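PDB 3TVA: xylose isomerase domain protein TIM barrel from Planctomyces limnophilus, which binds a magnesium ion in a TIM barrel of the xylose isomerase-like family and is probably an isomerase. Local coordinates for residues 143-148 / 174-179. Residues are numbered along the deposited sequence; the frame is centred on the assembly and turned at random. Where two conformers were deposited one is given.
Sequences DLLTHA and VNRPNL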
ATOM      1  N   ASP A 143     -19.634  -0.874  -2.972  1.00 23.23           N
ATOM      2  CA  ASP A 143     -20.235  -0.667  -1.666  1.00 22.50           C
ATOM      3  C   ASP A 143     -19.251  -0.018  -0.683  1.00 24.13           C
ATOM      4  O   ASP A 143     -19.597   0.927   0.030  1.00 23.90           O
ATOM      5  CB  ASP A 143     -20.730  -2.015  -1.131  1.00 34.55           C
ATOM      6  CG  ASP A 143     -21.390  -1.904   0.224  1.00 47.39           C
ATOM      7  OD1 ASP A 143     -22.240  -1.006   0.408  1.00 54.34           O
ATOM      8  OD2 ASP A 143     -21.058  -2.723   1.107  1.00 51.71           O
ATOM      9  N   LEU A 144     -18.022  -0.526  -0.637  1.00 20.32           N
ATOM     10  CA  LEU A 144     -16.997   0.092   0.199  1.00 20.23           C
ATOM     11  C   LEU A 144     -16.680   1.523  -0.264  1.00 19.83           C
ATOM     12  O   LEU A 144     -16.452   2.419   0.559  1.00 19.24           O
ATOM     13  CB  LEU A 144     -15.731  -0.763   0.191  1.00 25.10           C
ATOM     14  CG  LEU A 144     -14.502  -0.222   0.927  1.00 32.46           C
ATOM     15  CD1 LEU A 144     -14.785   0.054   2.426  1.00 27.39           C
ATOM     16  CD2 LEU A 144     -13.339  -1.209   0.756  1.00 33.44           C
ATOM     17  N   LEU A 145     -16.663   1.738  -1.579  1.00 14.33           N
ATOM     18  CA  LEU A 145     -16.372   3.067  -2.124  1.00 16.66           C
ATOM     19  C   LEU A 145     -17.433   4.097  -1.747  1.00 12.52           C
ATOM     20  O   LEU A 145     -17.121   5.261  -1.489  1.00 17.28           O
ATOM     21  CB  LEU A 145     -16.200   2.994  -3.645  1.00 11.88           C
ATOM     22  CG  LEU A 145     -14.829   2.397  -3.980  1.00 15.92           C
ATOM     23  CD1 LEU A 145     -14.866   1.780  -5.357  1.00 11.29           C
ATOM     24  CD2 LEU A 145     -13.736   3.470  -3.883  1.00 14.35           C
ATOM     25  N   THR A 146     -18.682   3.663  -1.685  1.00 14.68           N
ATOM     26  CA  THR A 146     -19.775   4.551  -1.259  1.00 13.93           C
ATOM     27  C   THR A 146     -19.568   4.965   0.198  1.00 16.45           C
ATOM     28  O   THR A 146     -19.742   6.135   0.559  1.00 18.15           O
ATOM     29  CB  THR A 146     -21.137   3.851  -1.417  1.00 18.36           C
ATOM     30  OG1 THR A 146     -21.381   3.632  -2.807  1.00 20.07           O
ATOM     31  CG2 THR A 146     -22.321   4.684  -0.793  1.00 12.70           C
ATOM     32  N   HIS A 147     -19.185   3.999   1.029  1.00 16.26           N
ATOM     33  CA  HIS A 147     -18.996   4.253   2.449  1.00 16.45           C
ATOM     34  C   HIS A 147     -17.860   5.258   2.624  1.00 16.39           C
ATOM     35  O   HIS A 147     -17.965   6.222   3.392  1.00 16.98           O
ATOM     36  CB  HIS A 147     -18.670   2.947   3.181  1.00 18.20           C
ATOM     37  CG  HIS A 147     -18.587   3.096   4.671  1.00 17.74           C
ATOM     38  ND1 HIS A 147     -19.663   2.868   5.502  1.00 22.19           N
ATOM     39  CD2 HIS A 147     -17.568   3.469   5.475  1.00 16.44           C
ATOM     40  CE1 HIS A 147     -19.307   3.083   6.755  1.00 22.18           C
ATOM     41  NE2 HIS A 147     -18.040   3.448   6.767  1.00 20.51           N
ATOM     42  N   ALA A 148     -16.774   5.041   1.890  1.00 15.39           N
ATOM     43  CA  ALA A 148     -15.650   5.967   1.926  1.00 13.71           C
ATOM     44  C   ALA A 148     -16.013   7.357   1.378  1.00 15.82           C
ATOM     45  O   ALA A 148     -15.597   8.376   1.945  1.00 16.28           O
ATOM     46  CB  ALA A 148     -14.447   5.387   1.174  1.00 15.19           C
ATOM     47  N   VAL A 174     -15.414  -1.122 -11.965  1.00 17.89           N
ATOM     48  CA  VAL A 174     -15.932  -0.516 -10.741  1.00 14.20           C
ATOM     49  C   VAL A 174     -16.423   0.904 -11.046  1.00 15.98           C
ATOM     50  O   VAL A 174     -17.518   1.307 -10.632  1.00 13.34           O
ATOM     51  CB  VAL A 174     -14.861  -0.494  -9.633  1.00 15.37           C
ATOM     52  CG1 VAL A 174     -15.318   0.368  -8.464  1.00 14.19           C
ATOM     53  CG2 VAL A 174     -14.540  -1.923  -9.171  1.00 14.02           C
ATOM     54  N   ASN A 175     -15.602   1.656 -11.778  1.00 13.68           N
ATOM     55  CA  ASN A 175     -15.974   2.972 -12.302  1.00 12.84           C
ATOM     56  C   ASN A 175     -16.474   3.971 -11.247  1.00 14.22           C
ATOM     57  O   ASN A 175     -17.586   4.463 -11.362  1.00 13.76           O
ATOM     58  CB  ASN A 175     -17.017   2.840 -13.445  1.00 13.47           C
ATOM     59  CG  ASN A 175     -17.136   4.123 -14.284  1.00 17.51           C
ATOM     60  OD1 ASN A 175     -16.261   4.987 -14.231  1.00 16.91           O
ATOM     61  ND2 ASN A 175     -18.209   4.242 -15.069  1.00 16.49           N
ATOM     62  N   ARG A 176     -15.628   4.289 -10.261  0.66 11.18           N
ATOM     63  CA  ARG A 176     -15.952   5.248  -9.200  0.66 12.05           C
ATOM     64  C   ARG A 176     -14.810   6.257  -9.100  0.66 11.82           C
ATOM     65  O   ARG A 176     -13.641   5.879  -9.217  0.66 11.42           O
ATOM     66  CB  ARG A 176     -16.116   4.528  -7.835  0.66  8.95           C
ATOM     67  CG  ARG A 176     -17.350   3.596  -7.734  0.66  9.13           C
ATOM     68  CD  ARG A 176     -18.658   4.402  -7.821  0.66 12.10           C
ATOM     69  NE  ARG A 176     -19.858   3.582  -7.595  0.66  9.86           N
ATOM     70  CZ  ARG A 176     -20.337   3.254  -6.397  0.66 20.94           C
ATOM     71  NH1 ARG A 176     -19.726   3.656  -5.277  0.66  9.68           N
ATOM     72  NH2 ARG A 176     -21.437   2.510  -6.325  0.66 22.82           N
ATOM     73  N   PRO A 177     -15.138   7.538  -8.876  1.00 10.53           N
ATOM     74  CA  PRO A 177     -14.115   8.601  -8.871  1.00 12.76           C
ATOM     75  C   PRO A 177     -13.156   8.561  -7.686  1.00 14.93           C
ATOM     76  O   PRO A 177     -12.083   9.147  -7.767  1.00 12.56           O
ATOM     77  CB  PRO A 177     -14.944   9.898  -8.827  1.00 13.12           C
ATOM     78  CG  PRO A 177     -16.229   9.480  -8.130  1.00 16.10           C
ATOM     79  CD  PRO A 177     -16.496   8.080  -8.671  1.00 13.82           C
ATOM     80  N   ASN A 178     -13.556   7.932  -6.590  1.00 13.20           N
ATOM     81  CA  ASN A 178     -12.703   7.832  -5.407  1.00 15.84           C
ATOM     82  C   ASN A 178     -11.873   6.544  -5.339  1.00 17.15           C
ATOM     83  O   ASN A 178     -11.375   6.184  -4.277  1.00 16.89           O
ATOM     84  CB  ASN A 178     -13.455   8.127  -4.103  1.00 15.12           C
ATOM     85  CG  ASN A 178     -14.529   7.122  -3.828  1.00 15.84           C
ATOM     86  OD1 ASN A 178     -15.161   6.614  -4.758  1.00 13.04           O
ATOM     87  ND2 ASN A 178     -14.736   6.803  -2.551  1.00 11.81           N
ATOM     88  N   LEU A 179     -11.857   5.773  -6.425  1.00 18.30           N
ATOM     89  CA  LEU A 179     -10.994   4.593  -6.478  1.00 12.82           C
ATOM     90  C   LEU A 179      -9.666   4.868  -7.167  1.00 15.33           C
ATOM     91  O   LEU A 179      -9.636   5.388  -8.280  1.00 15.22           O
ATOM     92  CB  LEU A 179     -11.698   3.422  -7.178  1.00 14.46           C
ATOM     93  CG  LEU A 179     -10.888   2.124  -7.322  1.00 16.81           C
ATOM     94  CD1 LEU A 179     -10.553   1.531  -5.942  1.00 16.28           C
ATOM     95  CD2 LEU A 179     -11.671   1.093  -8.161  1.00 13.52           C
TER
HETATM   96  O   HOH W   1     -22.721   1.501  -3.862  1.00 30.98           O
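The guanidinium of R176, in the conformer described here, one of two modelled for this arginine, meets T146 along its edge: NH1 donates to T146 OG1 at 3.0 Å, with the hydroxyl oxygen 18° out of the guanidinium plane, while a water lies in that plane and accepts from NH2. In this TIM barrel the contact joins the outer helix 132-149 to the loop that leads from helix 164-174 into strand 179-183. The same water is hydrogen-bonded to T146 OG1, which for this conformer closes a small ring, and the CB of L145 approaches the guanidinium obliquely. The other flat group, the amide of N178, has L145 O nearly in its plane at its ND2 edge, and L145 CD2 lies 3.6 Å from OD1. A type I turn from R176 to L179 carries both polar side chains toward the helix. N178 ND2 reaches L145 O at 3.0 Å with an N-H...O angle of 161° and also bonds Q153 O, so one amide nitrogen ties the helix to the chain entering strand 154-158. With an alanine in place of N178, both L145 O and Q153 O would probably lose this donor, and a gap would open beside L145 CD2. Between the two polar links, L145 supplies the apolar centre. With its CG anti to the carbonyl carbon and beside the backbone N (chi1 -76°), its two methyls are directed to different partners: CD2 packs 3.9 Å from L179 CB, whereas CD1 passes 3.9 Å from R176 CG and presses tightly on V174 CG1 at 3.4 Å.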